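Local coordinates for F5/8 type C domain protein (Bacteroides ovatus, PDB 4ZRX) that is a putative alpha-L-fucosidase, probably hydrolysing fucose-containing glycans with a TIM-barrel domain, and carries an F5/8 type C domain that may bind sugars, at residues Y37-M42 with N322-L327; E236-A241 with Y283-D288. All blocks are in the same frame, centred on the assembly; numbering follows the deposited sequence. Where two conformers were deposited one is given.

Interaction 1 (Y37-M42 with N322-L327)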
loop_
_atom_site.group_PDB
_atom_site.type_symbol
_atom_site.label_atom_id
_atom_site.label_comp_id
_atom_site.label_asym_id
_atom_site.label_seq_id
_atom_site.Cartn_x
_atom_site.Cartn_y
_atom_site.Cartn_z
ATOM N N TYR A 37 4.324 -20.326 -2.236
ATOM C CA TYR A 37 5.651 -19.913 -2.659
ATOM C C TYR A 37 5.601 -19.239 -3.979
ATOM O O TYR A 37 6.178 -18.162 -4.166
ATOM C CB TYR A 37 6.554 -21.143 -2.707
ATOM C CG TYR A 37 7.982 -20.846 -2.948
ATOM C CD1 TYR A 37 8.763 -20.290 -1.969
ATOM C CD2 TYR A 37 8.557 -21.115 -4.141
ATOM C CE1 TYR A 37 10.125 -20.028 -2.219
ATOM C CE2 TYR A 37 9.898 -20.888 -4.364
ATOM C CZ TYR A 37 10.657 -20.385 -3.411
ATOM O OH TYR A 37 11.958 -20.077 -3.636
ATOM N N ALA A 38 4.837 -19.812 -4.914
ATOM C CA ALA A 38 4.657 -19.180 -6.227
ATOM C C ALA A 38 3.989 -17.798 -6.101
ATOM O O ALA A 38 4.355 -16.823 -6.760
ATOM C CB ALA A 38 3.828 -20.104 -7.147
ATOM N N TRP A 39 3.002 -17.701 -5.222
ATOM C CA TRP A 39 2.345 -16.415 -4.980
ATOM C C TRP A 39 3.339 -15.361 -4.534
ATOM O O TRP A 39 3.350 -14.236 -5.053
ATOM C CB TRP A 39 1.214 -16.636 -3.967
ATOM C CG TRP A 39 0.598 -15.354 -3.468
ATOM C CD1 TRP A 39 -0.429 -14.630 -4.011
ATOM C CD2 TRP A 39 0.978 -14.682 -2.292
ATOM N NE1 TRP A 39 -0.677 -13.514 -3.247
ATOM C CE2 TRP A 39 0.195 -13.501 -2.208
ATOM C CE3 TRP A 39 1.970 -14.908 -1.349
ATOM C CZ2 TRP A 39 0.346 -12.583 -1.136
ATOM C CZ3 TRP A 39 2.102 -14.011 -0.295
ATOM C CH2 TRP A 39 1.291 -12.861 -0.229
ATOM N N GLN A 40 4.198 -15.738 -3.596
ATOM C CA GLN A 40 5.192 -14.854 -3.009
ATOM C C GLN A 40 6.123 -14.295 -4.109
ATOM O O GLN A 40 6.498 -13.138 -4.100
ATOM C CB GLN A 40 6.033 -15.623 -1.983
ATOM C CG GLN A 40 6.884 -14.764 -1.099
ATOM C CD GLN A 40 6.123 -14.237 0.074
ATOM O OE1 GLN A 40 5.773 -14.993 0.943
ATOM N NE2 GLN A 40 5.841 -12.939 0.097
ATOM N N GLN A 41 6.464 -15.142 -5.060
ATOM C CA GLN A 41 7.348 -14.763 -6.159
ATOM C C GLN A 41 6.788 -13.709 -7.042
ATOM O O GLN A 41 7.571 -12.976 -7.686
ATOM C CB GLN A 41 7.768 -15.910 -7.041
ATOM C CG GLN A 41 8.181 -17.136 -6.338
ATOM C CD GLN A 41 9.319 -16.983 -5.484
ATOM O OE1 GLN A 41 10.372 -16.501 -5.923
ATOM N NE2 GLN A 41 9.189 -17.424 -4.201
HETATM N N MSE A 42 5.464 -13.577 -7.104
HETATM C CA MSE A 42 4.913 -12.517 -7.951
HETATM C C MSE A 42 5.342 -11.151 -7.539
HETATM O O MSE A 42 5.560 -10.313 -8.409
HETATM C CB MSE A 42 3.387 -12.583 -8.002
HETATM C CG MSE A 42 2.857 -13.897 -8.513
HETATM SE SE MSE A 42 0.917 -13.801 -8.782
HETATM C CE MSE A 42 0.439 -13.689 -6.945
ATOM N N ASN A 322 8.939 -7.893 3.021
ATOM C CA ASN A 322 8.516 -9.284 3.046
ATOM C C ASN A 322 6.987 -9.440 2.891
ATOM O O ASN A 322 6.405 -10.336 3.520
ATOM C CB ASN A 322 9.053 -9.952 4.311
ATOM C CG ASN A 322 8.921 -11.474 4.312
ATOM O OD1 ASN A 322 8.938 -12.138 3.276
ATOM N ND2 ASN A 322 8.760 -12.023 5.499
ATOM N N SER A 323 6.385 -8.563 2.110
ATOM C CA SER A 323 4.969 -8.667 1.712
ATOM C C SER A 323 4.902 -8.657 0.186
ATOM O O SER A 323 5.755 -8.127 -0.507
ATOM C CB SER A 323 4.101 -7.536 2.247
ATOM O OG SER A 323 3.851 -7.699 3.665
ATOM N N VAL A 324 3.801 -9.168 -0.318
ATOM C CA VAL A 324 3.405 -8.888 -1.711
ATOM C C VAL A 324 2.672 -7.558 -1.745
ATOM O O VAL A 324 1.873 -7.263 -0.822
ATOM C CB VAL A 324 2.469 -10.035 -2.235
ATOM C CG1 VAL A 324 1.731 -9.657 -3.507
ATOM C CG2 VAL A 324 3.293 -11.318 -2.502
ATOM N N LEU A 325 2.888 -6.750 -2.788
ATOM C CA LEU A 325 2.163 -5.516 -2.948
ATOM C C LEU A 325 1.034 -5.702 -3.997
ATOM O O LEU A 325 1.332 -5.974 -5.165
ATOM C CB LEU A 325 3.069 -4.392 -3.371
ATOM C CG LEU A 325 2.443 -3.081 -3.733
ATOM C CD1 LEU A 325 1.614 -2.526 -2.577
ATOM C CD2 LEU A 325 3.469 -2.073 -4.204
ATOM N N LEU A 326 -0.195 -5.469 -3.539
ATOM C CA LEU A 326 -1.371 -5.538 -4.385
ATOM C C LEU A 326 -1.908 -4.118 -4.511
ATOM O O LEU A 326 -2.519 -3.574 -3.552
ATOM C CB LEU A 326 -2.417 -6.446 -3.754
ATOM C CG LEU A 326 -3.822 -6.463 -4.325
ATOM C CD1 LEU A 326 -3.739 -6.865 -5.801
ATOM C CD2 LEU A 326 -4.637 -7.481 -3.481
ATOM N N LEU A 327 -1.597 -3.494 -5.627
ATOM C CA LEU A 327 -1.897 -2.057 -5.873
ATOM C C LEU A 327 -3.133 -1.952 -6.739
ATOM O O LEU A 327 -3.186 -2.513 -7.831
ATOM C CB LEU A 327 -0.744 -1.396 -6.542
ATOM C CG LEU A 327 -0.895 0.091 -6.863
ATOM C CD1 LEU A 327 -1.014 0.888 -5.614
ATOM C CD2 LEU A 327 0.293 0.637 -7.713
HETATM O O HOH W 1 4.396 -11.998 2.434
HETATM O O HOH W 2 7.662 -14.714 2.919
#
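Val-324, in strand 324-328, presses its CG2 methyl against one face of the Trp-39 indole, carried by helix 34-42. The methyl lies 3.5 Å from the centroid of the six-membered ring and 16° off the ring normal, a CH-pi contact over the face. Its closest ring atom is Trp-39 CH2, 3.4 Å from Val-324 CG2, and Val-324 CB reaches the same ring at CZ2, 3.5 Å away. CG2 lies anti to the carbonyl carbon of Val-324 (chi1 165° for CG1), which turns this branch to the indole.

Beside this dry patch the contact is looser and wet. The amide of Gln-40 bonds to no atom of 322-327 directly; its NE2 gives a hydrogen to water 1 (2.9 Å), which in turn donates to Asn-322 O (2.8 Å). Water 2 donates to Asn-322 OD1 and, weakly, to Gln-40 OE1. Asn-322 OD1 also accepts from Tyr-425 N, while Trp-39 NE1 makes a weak bond to Glu-181. Helix and strand are thus joined by dispersion at the indole and by water at the amide: across the two segments the polar ends of Gln-40 and Asn-322 meet through water, not through a direct bond.

Interaction 2 (E236-A241 with Y283-D288)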
loop_
_atom_site.group_PDB
_atom_site.type_symbol
_atom_site.label_atom_id
_atom_site.label_comp_id
_atom_site.label_asym_id
_atom_site.label_seq_id
_atom_site.Cartn_x
_atom_site.Cartn_y
_atom_site.Cartn_z
ATOM N N GLU A 236 8.255 -3.747 9.441
ATOM C CA GLU A 236 9.697 -4.035 9.464
ATOM C C GLU A 236 10.030 -5.441 9.984
ATOM O O GLU A 236 10.944 -6.085 9.444
ATOM C CB GLU A 236 10.431 -3.025 10.306
ATOM C CG GLU A 236 10.417 -1.652 9.655
ATOM C CD GLU A 236 10.898 -0.565 10.632
ATOM O OE1 GLU A 236 10.194 -0.329 11.587
ATOM O OE2 GLU A 236 11.904 0.101 10.385
ATOM N N THR A 237 9.307 -5.917 10.981
ATOM C CA THR A 237 9.480 -7.270 11.477
ATOM C C THR A 237 8.235 -8.030 11.039
ATOM O O THR A 237 7.148 -7.834 11.632
ATOM C CB THR A 237 9.557 -7.293 12.967
ATOM O OG1 THR A 237 10.634 -6.503 13.434
ATOM C CG2 THR A 237 9.678 -8.722 13.544
ATOM N N GLU A 238 8.374 -8.817 9.954
ATOM C CA GLU A 238 7.237 -9.508 9.357
ATOM C C GLU A 238 7.464 -11.015 9.385
ATOM O O GLU A 238 8.271 -11.552 8.572
ATOM C CB GLU A 238 6.975 -9.011 7.947
ATOM C CG GLU A 238 5.652 -9.548 7.337
ATOM C CD GLU A 238 4.395 -8.974 7.959
ATOM O OE1 GLU A 238 4.067 -7.772 7.763
ATOM O OE2 GLU A 238 3.668 -9.693 8.710
ATOM N N TRP A 239 6.791 -11.662 10.335
ATOM C CA TRP A 239 6.790 -13.131 10.511
ATOM C C TRP A 239 5.656 -13.730 9.684
ATOM O O TRP A 239 4.482 -13.522 9.978
ATOM C CB TRP A 239 6.598 -13.507 11.975
ATOM C CG TRP A 239 7.833 -13.321 12.755
ATOM C CD1 TRP A 239 8.099 -12.330 13.627
ATOM C CD2 TRP A 239 9.039 -14.093 12.648
ATOM N NE1 TRP A 239 9.368 -12.425 14.075
ATOM C CE2 TRP A 239 9.973 -13.501 13.504
ATOM C CE3 TRP A 239 9.410 -15.211 11.912
ATOM C CZ2 TRP A 239 11.264 -13.967 13.646
ATOM C CZ3 TRP A 239 10.712 -15.677 12.036
ATOM C CH2 TRP A 239 11.622 -15.046 12.930
ATOM N N ASN A 240 6.014 -14.441 8.622
ATOM C CA ASN A 240 5.026 -15.188 7.859
ATOM C C ASN A 240 4.796 -16.571 8.385
ATOM O O ASN A 240 3.834 -17.245 8.012
ATOM C CB ASN A 240 5.388 -15.120 6.393
ATOM C CG ASN A 240 5.145 -13.727 5.809
ATOM O OD1 ASN A 240 4.285 -12.974 6.316
ATOM N ND2 ASN A 240 5.867 -13.393 4.818
ATOM N N ALA A 241 5.701 -17.030 9.242
ATOM C CA ALA A 241 5.441 -18.137 10.138
ATOM C C ALA A 241 4.824 -17.458 11.385
ATOM O O ALA A 241 5.533 -16.855 12.187
ATOM C CB ALA A 241 6.754 -18.877 10.509
ATOM N N TYR A 283 1.437 -18.139 6.681
ATOM C CA TYR A 283 0.254 -17.297 6.366
ATOM C C TYR A 283 0.826 -15.941 6.078
ATOM O O TYR A 283 0.903 -15.098 6.947
ATOM C CB TYR A 283 -0.676 -17.342 7.555
ATOM C CG TYR A 283 -2.065 -16.749 7.410
ATOM C CD1 TYR A 283 -2.803 -16.879 6.215
ATOM C CD2 TYR A 283 -2.694 -16.162 8.506
ATOM C CE1 TYR A 283 -4.066 -16.342 6.081
ATOM C CE2 TYR A 283 -3.999 -15.612 8.368
ATOM C CZ TYR A 283 -4.680 -15.748 7.169
ATOM O OH TYR A 283 -5.992 -15.280 7.058
ATOM N N PRO A 284 1.250 -15.729 4.837
ATOM C CA PRO A 284 2.065 -14.584 4.522
ATOM C C PRO A 284 1.282 -13.358 4.136
ATOM O O PRO A 284 0.220 -13.456 3.585
ATOM C CB PRO A 284 2.886 -15.069 3.326
ATOM C CG PRO A 284 1.951 -15.984 2.601
ATOM C CD PRO A 284 1.287 -16.725 3.732
ATOM N N SER A 285 1.875 -12.224 4.454
ATOM C CA SER A 285 1.260 -10.903 4.352
ATOM C C SER A 285 1.121 -10.367 2.941
ATOM O O SER A 285 2.088 -10.431 2.184
ATOM C CB SER A 285 2.155 -9.930 5.133
ATOM O OG SER A 285 1.698 -8.608 5.015
ATOM N N GLU A 286 -0.056 -9.806 2.630
ATOM C CA GLU A 286 -0.300 -9.099 1.420
ATOM C C GLU A 286 -0.718 -7.684 1.776
ATOM O O GLU A 286 -1.677 -7.463 2.541
ATOM C CB GLU A 286 -1.409 -9.810 0.646
ATOM C CG GLU A 286 -1.647 -9.312 -0.774
ATOM C CD GLU A 286 -2.882 -10.001 -1.372
ATOM O OE1 GLU A 286 -4.007 -9.768 -0.870
ATOM O OE2 GLU A 286 -2.724 -10.814 -2.304
ATOM N N VAL A 287 0.004 -6.718 1.204
ATOM C CA VAL A 287 -0.253 -5.295 1.390
ATOM C C VAL A 287 -1.138 -4.812 0.246
ATOM O O VAL A 287 -0.726 -4.879 -0.896
ATOM C CB VAL A 287 1.059 -4.517 1.419
ATOM C CG1 VAL A 287 0.829 -2.962 1.290
ATOM C CG2 VAL A 287 1.837 -4.850 2.640
ATOM N N ASP A 288 -2.368 -4.384 0.552
ATOM C CA ASP A 288 -3.287 -3.892 -0.442
ATOM C C ASP A 288 -3.440 -2.380 -0.290
ATOM O O ASP A 288 -3.620 -1.878 0.824
ATOM C CB ASP A 288 -4.648 -4.610 -0.450
ATOM C CG ASP A 288 -5.450 -4.473 0.824
ATOM O OD1 ASP A 288 -4.889 -4.391 1.932
ATOM O OD2 ASP A 288 -6.718 -4.485 0.709
HETATM O O HOH W 1 4.396 -11.998 2.434
#
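The irregular chain of 236-241 comes closest to 283-288 where Asn-240 meets Pro-284, their CA atoms 4.5 Å apart, next to the regular part of strand 279-290 that takes in Ser-285. One backbone bond ties them: Tyr-283 N donates to Asn-240 O over 2.9 Å, with a nearly straight N-H...O. This bond lies at the start of the antiparallel pairing of strand 241-242 with strand 279-290.

The next link is made by a side chain. With CG of Asn-240 anti to its carbonyl carbon (chi1 -71°), the two side chains of Asn-240 and Pro-284 cross at about a right angle, and Asn-240 CG lies 3.6 Å from Pro-284 CB. Asn-240 OD1 accepts from Ser-285 N at 3.1 Å; the N-H...O angle of 150° is moderately bent, and the donor stands 54° out of the carbonyl plane, off the lone-pair directions. At the other end of the amide, Asn-240 ND2 gives a weak bond to water 1, which donates to Ser-285 O at 2.8 Å. One asparagine therefore serves both the N-H and, through water, the carbonyl of Ser-285.

Glu-238 approaches the same serine with its carboxylate, the CD atom lying 3.7 Å from Ser-285 CB. The carboxylate is engaged in salt bridges, OE2 with Arg-225 and OE1 with Arg-235, and in the conformer given Ser-285 OG bonds to Ser-323 OG, so the two groups pack together while their polar ends are held by others. Two arginines would be expected to stabilise the charge of this buried glutamate.

The loop leading into the short strand 241-242 is thus pinned, by one backbone bond and one asparagine side chain, against an interrupted part of strand 279-290, which pairs in parallel with 324-328 in the TIM-barrel sheet.

Interactions 1 and 2, their centres 10 Å apart, share neighbouring parallel strands of the barrel sheet through 322-327 and 283-288, and interaction 2 is nested in the chain between the segments of interaction 1. Among the backbone bonds joining the strands is Leu-326 N to Val-287 O (2.8 Å), and in the conformer given for Ser-285 its OG lies 2.7 Å from Ser-323 OG in a probable hydrogen bond. Trp-39 CZ3 also packs on Pro-284 CG at 3.5 Å, so the indole touches both strands. Water 1 belongs to both contacts, linking Gln-40 and Asn-322 with Asn-240 and Ser-285. Together they form one buried patch between helix 34-42, the two neighbouring strands and the 236-241 loop.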